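Local coordinates for protein IG hypothetical 16092 (Bacillus cereus ATCC 14579, PDB 1YQH) that is of unknown function but belongs to the UPF0045 (DUF77) family of thiamine-binding-like proteins, and so may bind thiamine or a related small molecule, at residues Val8-Ser13 and Ile80-Arg85; Thr49-Leu54 and Gly89-Glu94. All coordinates share one frame; numbering follows the deposited sequence.

In the fold
Strand 8-17 opens the fold. The chain then passes through helix 23-36 and the hairpin 40-43/48-52, and interaction 2 starts on the second strand of that hairpin and the turn after it, 49-54. After helix 54-70 the chain returns as strand 75-84, whose last residues close the long loop of interaction 1 against Val8-Ser13; the chain then turns into 89-94 and docks on 49-54, closing interaction 2. The two contacts therefore cross rather than nest. They share one antiparallel sheet, in which strand 8-17 lies between 48-52 and 75-84. Interaction 1 joins strand 75-84 to strand 8-17; interaction 2 fastens the start of helix 92-96 to strand 48-52.

Interaction 1 of 2, residues Val8-Ser13 and Ile80-Arg85; sequences VTMSFS and IKIHYR
Val8-Ser13 and Ile80-Tyr84 run antiparallel, their axes 4.7 Å apart at the closest point and 175° between their directions, with Ser11 and Lys81 forming a hydrogen-bonded pair through both N-H groups. Lys81 N gives a 2.8 Å bond to Ser11 O, and Ser11 N returns one to Lys81 O; farther along, His83 N meets Thr9 O at 2.9 Å, almost straight at 170°. At Met10 and Ile82, the non-hydrogen-bonded pair between Ser11-Lys81 and Thr9-His83, Met10 CA lies 3.1 Å from Lys81 O in a CA-H...O contact.

Met10, modelled as selenomethionine, carries much of the packing on the face it shares with Phe12, Ile80 and Ile82. Its CG is anti to the backbone N and the next torsion is extended too; the bend comes only at chi3 (-65°), which brings CE to within 3.8 Å of Ile82 CG1. Its CG instead meets Ile80 CG2 at 3.7 Å, the two side chains passing at a slant. Ile82 stands alongside Met10, pointing the same way. Near the end of the pairing, Val8 CG1 touches the edge of the Tyr84 ring, in its plane, 3.9 Å from CD1. Helix 54-70 covers this apolar face, with Leu57 on Val8 and Met10 and Val61 on Ile80.

Thr9, Ser11, Lys81 and His83 occupy the other face, where polar groups find partners elsewhere: Thr9 OG1 bonds to Val90 O, His83 ND1 to Lys95 NZ, Ser11 OG to Glu47 of the third subunit and Lys81 NZ to Ser79 of the second. Strand 75-84 also pairs antiparallel with a strand of the second subunit, continuing the sheet across that interface. The chemistry thus divides the sheet in two: a greasy side seals against the helix, while the polar side is shared between same-chain partners and the second and third subunits.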
ATOM      1  N   VAL A   8      13.425  -7.896  -9.879  1.00 13.40           N
ATOM      2  CA  VAL A   8      12.461  -6.907  -9.402  1.00 12.70           C
ATOM      3  C   VAL A   8      12.958  -6.440  -8.033  1.00 11.77           C
ATOM      4  O   VAL A   8      13.794  -7.094  -7.381  1.00 10.58           O
ATOM      5  CB  VAL A   8      10.982  -7.438  -9.295  1.00 13.10           C
ATOM      6  CG1 VAL A   8      10.501  -7.983 -10.634  1.00 14.04           C
ATOM      7  CG2 VAL A   8      10.824  -8.488  -8.192  1.00 14.83           C
ATOM      8  N   THR A   9      12.459  -5.290  -7.612  1.00 11.07           N
ATOM      9  CA  THR A   9      12.580  -4.852  -6.239  1.00 11.77           C
ATOM     10  C   THR A   9      11.137  -4.786  -5.696  1.00 11.80           C
ATOM     11  O   THR A   9      10.207  -4.441  -6.428  1.00 10.90           O
ATOM     12  CB  THR A   9      13.325  -3.493  -6.177  1.00 11.99           C
ATOM     13  OG1 THR A   9      14.656  -3.667  -6.716  1.00 13.96           O
ATOM     14  CG2 THR A   9      13.440  -2.988  -4.750  1.00 13.53           C
HETATM   15  N   MSE A  10      10.962  -5.154  -4.434  1.00 12.25           N
HETATM   16  CA  MSE A  10       9.644  -5.284  -3.833  1.00 14.75           C
HETATM   17  C   MSE A  10       9.758  -4.866  -2.368  1.00 13.61           C
HETATM   18  O   MSE A  10      10.836  -4.973  -1.777  1.00 13.50           O
HETATM   19  CB  MSE A  10       9.230  -6.755  -3.923  1.00 14.65           C
HETATM   20  CG  MSE A  10       7.839  -7.086  -3.457  1.00 17.32           C
HETATM   21 SE   MSE A  10       7.587  -9.005  -3.564  1.00 22.82          SE
HETATM   22  CE  MSE A  10       7.706  -9.258  -5.518  1.00 17.35           C
ATOM     23  N   SER A  11       8.675  -4.345  -1.795  1.00 11.56           N
ATOM     24  CA  SER A  11       8.578  -4.284  -0.352  1.00 11.06           C
ATOM     25  C   SER A  11       7.303  -4.955   0.096  1.00 10.74           C
ATOM     26  O   SER A  11       6.346  -5.084  -0.685  1.00 11.24           O
ATOM     27  CB  SER A  11       8.656  -2.841   0.170  1.00 11.13           C
ATOM     28  OG  SER A  11       7.524  -2.089  -0.221  1.00 12.48           O
ATOM     29  N   PHE A  12       7.287  -5.409   1.342  1.00 10.61           N
ATOM     30  CA  PHE A  12       6.072  -6.001   1.873  1.00 10.49           C
ATOM     31  C   PHE A  12       6.019  -5.848   3.372  1.00 10.43           C
ATOM     32  O   PHE A  12       7.046  -5.636   4.043  1.00  9.86           O
ATOM     33  CB  PHE A  12       5.973  -7.498   1.480  1.00 10.81           C
ATOM     34  CG  PHE A  12       6.700  -8.436   2.421  1.00 10.90           C
ATOM     35  CD1 PHE A  12       5.988  -9.178   3.375  1.00 12.07           C
ATOM     36  CD2 PHE A  12       8.090  -8.585   2.357  1.00 11.41           C
ATOM     37  CE1 PHE A  12       6.637 -10.049   4.248  1.00 11.75           C
ATOM     38  CE2 PHE A  12       8.749  -9.458   3.226  1.00 10.55           C
ATOM     39  CZ  PHE A  12       8.029 -10.192   4.175  1.00 11.29           C
ATOM     40  N   SER A  13       4.812  -5.967   3.897  1.00  9.42           N
ATOM     41  CA  SER A  13       4.625  -6.033   5.334  1.00 10.10           C
ATOM     42  C   SER A  13       3.482  -6.981   5.659  1.00  9.79           C
ATOM     43  O   SER A  13       2.610  -7.210   4.815  1.00 10.44           O
ATOM     44  CB  SER A  13       4.357  -4.634   5.895  1.00  9.77           C
ATOM     45  OG  SER A  13       3.249  -4.038   5.252  1.00 13.23           O
ATOM     46  N   ILE A  80       2.003  -5.380  -0.348  1.00 11.76           N
ATOM     47  CA  ILE A  80       3.124  -5.621  -1.246  1.00 12.61           C
ATOM     48  C   ILE A  80       3.209  -4.445  -2.203  1.00 13.03           C
ATOM     49  O   ILE A  80       2.177  -3.933  -2.653  1.00 13.08           O
ATOM     50  CB  ILE A  80       2.936  -6.935  -2.086  1.00 12.23           C
ATOM     51  CG1 ILE A  80       2.701  -8.150  -1.178  1.00 12.19           C
ATOM     52  CG2 ILE A  80       4.153  -7.169  -2.996  1.00 12.99           C
ATOM     53  CD1 ILE A  80       2.189  -9.406  -1.888  1.00 12.59           C
ATOM     54  N   LYS A  81       4.433  -3.997  -2.490  1.00 13.20           N
ATOM     55  CA  LYS A  81       4.645  -3.058  -3.579  1.00 13.90           C
ATOM     56  C   LYS A  81       5.759  -3.613  -4.463  1.00 13.29           C
ATOM     57  O   LYS A  81       6.812  -4.020  -3.955  1.00 14.00           O
ATOM     58  CB  LYS A  81       5.035  -1.686  -3.047  1.00 14.46           C
ATOM     59  CG  LYS A  81       4.767  -0.559  -4.036  1.00 18.42           C
ATOM     60  CD  LYS A  81       4.921   0.810  -3.380  1.00 24.04           C
ATOM     61  CE  LYS A  81       3.678   1.248  -2.585  1.00 26.31           C
ATOM     62  NZ  LYS A  81       2.516   1.666  -3.439  1.00 28.43           N
ATOM     63  N   ILE A  82       5.522  -3.640  -5.767  1.00 12.23           N
ATOM     64  CA  ILE A  82       6.483  -4.216  -6.703  1.00 11.42           C
ATOM     65  C   ILE A  82       6.907  -3.154  -7.700  1.00 11.06           C
ATOM     66  O   ILE A  82       6.054  -2.482  -8.283  1.00 10.61           O
ATOM     67  CB  ILE A  82       5.905  -5.422  -7.502  1.00 11.47           C
ATOM     68  CG1 ILE A  82       5.279  -6.459  -6.563  1.00 11.70           C
ATOM     69  CG2 ILE A  82       6.984  -6.078  -8.395  1.00 12.32           C
ATOM     70  CD1 ILE A  82       4.477  -7.549  -7.281  1.00 11.10           C
ATOM     71  N   HIS A  83       8.225  -3.031  -7.914  1.00  9.59           N
ATOM     72  CA  HIS A  83       8.749  -2.242  -9.028  1.00  9.99           C
ATOM     73  C   HIS A  83       9.148  -3.223 -10.116  1.00  9.91           C
ATOM     74  O   HIS A  83      10.118  -3.975  -9.979  1.00 10.24           O
ATOM     75  CB  HIS A  83       9.966  -1.392  -8.604  1.00  9.88           C
ATOM     76  CG  HIS A  83      10.326  -0.336  -9.605  1.00 10.41           C
ATOM     77  ND1 HIS A  83      10.936   0.848  -9.252  1.00 12.15           N
ATOM     78  CD2 HIS A  83      10.155  -0.288 -10.947  1.00 12.33           C
ATOM     79  CE1 HIS A  83      11.139   1.576 -10.338  1.00 13.14           C
ATOM     80  NE2 HIS A  83      10.668   0.913 -11.379  1.00 10.86           N
ATOM     81  N   TYR A  84       8.363  -3.225 -11.192  1.00  9.81           N
ATOM     82  CA  TYR A  84       8.476  -4.210 -12.251  1.00 10.13           C
ATOM     83  C   TYR A  84       8.997  -3.517 -13.510  1.00 10.56           C
ATOM     84  O   TYR A  84       8.355  -2.612 -14.040  1.00 10.62           O
ATOM     85  CB  TYR A  84       7.085  -4.820 -12.483  1.00 10.59           C
ATOM     86  CG  TYR A  84       7.032  -5.955 -13.469  1.00 11.72           C
ATOM     87  CD1 TYR A  84       7.730  -7.145 -13.233  1.00 14.38           C
ATOM     88  CD2 TYR A  84       6.259  -5.855 -14.627  1.00 12.52           C
ATOM     89  CE1 TYR A  84       7.675  -8.198 -14.140  1.00 14.93           C
ATOM     90  CE2 TYR A  84       6.199  -6.913 -15.545  1.00 14.09           C
ATOM     91  CZ  TYR A  84       6.908  -8.076 -15.283  1.00 13.61           C
ATOM     92  OH  TYR A  84       6.853  -9.133 -16.175  1.00 15.71           O
ATOM     93  N   ARG A  85      10.174  -3.932 -13.971  1.00 10.11           N
ATOM     94  CA  ARG A  85      10.788  -3.386 -15.182  1.00 10.52           C
ATOM     95  C   ARG A  85      11.493  -4.553 -15.865  1.00 10.96           C
ATOM     96  O   ARG A  85      12.720  -4.659 -15.790  1.00 11.43           O
ATOM     97  CB  ARG A  85      11.782  -2.279 -14.834  1.00 10.48           C
ATOM     98  CG  ARG A  85      12.371  -1.541 -16.039  1.00 10.53           C
ATOM     99  CD  ARG A  85      13.607  -0.766 -15.617  1.00 13.32           C
ATOM    100  NE  ARG A  85      13.277   0.382 -14.770  1.00 14.94           N
ATOM    101  CZ  ARG A  85      14.074   0.885 -13.825  1.00 15.27           C
ATOM    102  NH1 ARG A  85      15.262   0.337 -13.576  1.00 15.89           N
ATOM    103  NH2 ARG A  85      13.689   1.950 -13.139  1.00 14.70           N
TER

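Interaction 2 of 2, residues Thr49-Leu54 and Gly89-Glu94; sequences TLEGEL and GVTIDE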
ATOM      1  N   THR A  49      12.187  -4.639   2.404  1.00  9.40           N
ATOM      2  CA  THR A  49      12.528  -4.566   0.984  1.00  9.80           C
ATOM      3  C   THR A  49      13.217  -5.865   0.576  1.00  8.76           C
ATOM      4  O   THR A  49      14.054  -6.362   1.332  1.00  9.54           O
ATOM      5  CB  THR A  49      13.488  -3.389   0.717  1.00 10.36           C
ATOM      6  OG1 THR A  49      12.896  -2.182   1.213  1.00 13.59           O
ATOM      7  CG2 THR A  49      13.754  -3.246  -0.797  1.00  9.82           C
ATOM      8  N   LEU A  50      12.859  -6.380  -0.605  1.00  9.48           N
ATOM      9  CA  LEU A  50      13.466  -7.563  -1.224  1.00  9.02           C
ATOM     10  C   LEU A  50      13.949  -7.250  -2.639  1.00  9.77           C
ATOM     11  O   LEU A  50      13.366  -6.409  -3.334  1.00  9.48           O
ATOM     12  CB  LEU A  50      12.443  -8.707  -1.323  1.00  9.68           C
ATOM     13  CG  LEU A  50      11.642  -9.077  -0.075  1.00 10.20           C
ATOM     14  CD1 LEU A  50      10.569 -10.119  -0.384  1.00 11.50           C
ATOM     15  CD2 LEU A  50      12.581  -9.584   1.034  1.00 12.43           C
ATOM     16  N   GLU A  51      15.003  -7.944  -3.071  1.00  9.11           N
ATOM     17  CA  GLU A  51      15.466  -7.825  -4.448  1.00 10.00           C
ATOM     18  C   GLU A  51      15.698  -9.228  -4.985  1.00 10.03           C
ATOM     19  O   GLU A  51      16.261 -10.060  -4.292  1.00  9.38           O
ATOM     20  CB  GLU A  51      16.772  -7.026  -4.475  1.00 10.10           C
ATOM     21  CG  GLU A  51      17.378  -6.855  -5.853  1.00 11.35           C
ATOM     22  CD  GLU A  51      18.729  -6.160  -5.791  1.00 11.59           C
ATOM     23  OE1 GLU A  51      18.760  -4.933  -5.623  1.00 11.91           O
ATOM     24  OE2 GLU A  51      19.764  -6.837  -5.906  1.00 15.25           O
ATOM     25  N   GLY A  52      15.256  -9.486  -6.214  1.00 10.49           N
ATOM     26  CA  GLY A  52      15.478 -10.792  -6.831  1.00 10.70           C
ATOM     27  C   GLY A  52      14.423 -11.139  -7.858  1.00 11.25           C
ATOM     28  O   GLY A  52      13.784 -10.259  -8.436  1.00 10.99           O
ATOM     29  N   GLU A  53      14.271 -12.435  -8.097  1.00 10.86           N
ATOM     30  CA  GLU A  53      13.349 -12.929  -9.115  1.00 11.36           C
ATOM     31  C   GLU A  53      11.890 -12.795  -8.659  1.00 10.74           C
ATOM     32  O   GLU A  53      11.547 -13.144  -7.528  1.00 10.61           O
ATOM     33  CB  GLU A  53      13.676 -14.390  -9.391  1.00 12.05           C
ATOM     34  CG  GLU A  53      12.791 -15.045 -10.408  1.00 15.51           C
ATOM     35  CD  GLU A  53      12.894 -16.564 -10.378  1.00 19.68           C
ATOM     36  OE1 GLU A  53      14.003 -17.099 -10.101  1.00 22.30           O
ATOM     37  OE2 GLU A  53      11.865 -17.221 -10.644  1.00 21.21           O
ATOM     38  N   LEU A  54      11.030 -12.296  -9.547  1.00 10.61           N
ATOM     39  CA  LEU A  54       9.628 -12.048  -9.187  1.00 10.77           C
ATOM     40  C   LEU A  54       8.951 -13.221  -8.465  1.00 10.82           C
ATOM     41  O   LEU A  54       8.415 -13.030  -7.388  1.00 10.73           O
ATOM     42  CB  LEU A  54       8.809 -11.669 -10.429  1.00 11.46           C
ATOM     43  CG  LEU A  54       7.306 -11.392 -10.208  1.00 11.38           C
ATOM     44  CD1 LEU A  54       7.049 -10.221  -9.228  1.00 13.35           C
ATOM     45  CD2 LEU A  54       6.629 -11.155 -11.545  1.00 11.92           C
ATOM     46  N   GLY A  89      15.475  -4.745 -15.647  1.00 11.51           N
ATOM     47  CA  GLY A  89      15.484  -5.016 -14.205  1.00 11.62           C
ATOM     48  C   GLY A  89      15.575  -3.744 -13.391  1.00 12.00           C
ATOM     49  O   GLY A  89      15.864  -2.667 -13.924  1.00 11.92           O
ATOM     50  N   VAL A  90      15.318  -3.873 -12.097  1.00 11.91           N
ATOM     51  CA  VAL A  90      15.423  -2.748 -11.167  1.00 13.68           C
ATOM     52  C   VAL A  90      16.039  -3.279  -9.869  1.00 13.60           C
ATOM     53  O   VAL A  90      15.724  -4.391  -9.436  1.00 13.68           O
ATOM     54  CB  VAL A  90      14.049  -2.069 -10.925  1.00 14.29           C
ATOM     55  CG1 VAL A  90      13.020  -3.079 -10.469  1.00 15.79           C
ATOM     56  CG2 VAL A  90      14.172  -0.880  -9.941  1.00 15.12           C
ATOM     57  N   THR A  91      16.920  -2.478  -9.278  1.00 13.29           N
ATOM     58  CA  THR A  91      17.686  -2.871  -8.101  1.00 13.44           C
ATOM     59  C   THR A  91      17.498  -1.884  -6.957  1.00 12.97           C
ATOM     60  O   THR A  91      17.098  -0.733  -7.166  1.00 12.47           O
ATOM     61  CB  THR A  91      19.203  -2.963  -8.406  1.00 13.95           C
ATOM     62  OG1 THR A  91      19.679  -1.683  -8.837  1.00 16.21           O
ATOM     63  CG2 THR A  91      19.478  -4.023  -9.481  1.00 15.97           C
ATOM     64  N   ILE A  92      17.800  -2.342  -5.745  1.00 12.21           N
ATOM     65  CA  ILE A  92      17.763  -1.476  -4.582  1.00 12.19           C
ATOM     66  C   ILE A  92      18.763  -0.326  -4.765  1.00 12.59           C
ATOM     67  O   ILE A  92      18.434   0.848  -4.568  1.00 12.44           O
ATOM     68  CB  ILE A  92      18.085  -2.263  -3.300  1.00 11.53           C
ATOM     69  CG1 ILE A  92      16.940  -3.247  -2.997  1.00 11.72           C
ATOM     70  CG2 ILE A  92      18.332  -1.294  -2.122  1.00 11.03           C
ATOM     71  CD1 ILE A  92      17.219  -4.284  -1.876  1.00 12.09           C
ATOM     72  N   ASP A  93      19.978  -0.678  -5.158  1.00 13.67           N
ATOM     73  CA  ASP A  93      21.053   0.312  -5.243  1.00 14.93           C
ATOM     74  C   ASP A  93      20.726   1.455  -6.198  1.00 15.56           C
ATOM     75  O   ASP A  93      21.036   2.602  -5.910  1.00 14.91           O
ATOM     76  CB  ASP A  93      22.381  -0.358  -5.590  1.00 15.56           C
ATOM     77  CG  ASP A  93      22.932  -1.186  -4.438  1.00 17.70           C
ATOM     78  OD1 ASP A  93      22.452  -1.030  -3.303  1.00 20.49           O
ATOM     79  OD2 ASP A  93      23.867  -1.987  -4.658  1.00 22.20           O
ATOM     80  N   GLU A  94      20.065   1.159  -7.318  1.00 16.34           N
ATOM     81  CA  GLU A  94      19.784   2.217  -8.278  1.00 17.83           C
ATOM     82  C   GLU A  94      18.803   3.235  -7.703  1.00 18.31           C
ATOM     83  O   GLU A  94      18.849   4.411  -8.056  1.00 18.77           O
ATOM     84  CB  GLU A  94      19.288   1.644  -9.604  1.00 18.51           C
ATOM     85  CG  GLU A  94      17.804   1.559  -9.725  1.00 20.35           C
ATOM     86  CD  GLU A  94      17.394   1.042 -11.077  1.00 23.39           C
ATOM     87  OE1 GLU A  94      17.534  -0.176 -11.304  1.00 24.81           O
ATOM     88  OE2 GLU A  94      16.937   1.858 -11.900  1.00 24.74           O
TER
HETATM   89  O   HOH W   1      21.013  -3.426  -5.563  1.00 17.69           O
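A single carboxylate oxygen, Glu51 OE1, reaches from the sheet to the first turn of a helix and takes hold of its backbone there. Ile92 N donates to it at 2.8 Å, nearly straight at 170° and close to the line of the C-O bond. The same oxygen accepts from a water 2.7 Å away, and that water accepts in turn from Asp93 N, so two successive N-H groups of the opening turn are held, one directly and one through water. With CG anti to the backbone N (chi1 179°) and chi2 also extended, the Glu51 chain spans the gap between strand and helix. The positive end of the helix dipole would probably favour its negative charge; Arg40 adds a weak, long ion pair.

Beside this polar link, Ile92 points at the strand. Its CD1 meets Thr49 CG2 at 3.8 Å, methyl to methyl and tip to tip, and lies equally near Glu51 CB. Ala45 of the third subunit packs on both Thr49 and Ile92.

Thr91 is the N-cap. Its OG1 accepts from Glu94 N at 3.2 Å, while Thr91 N donates to Glu94 OE1 at 3.1 Å. This reciprocal pair is a capping box, here reinforced by a strand glutamate at the N terminus of the short helix 92-96.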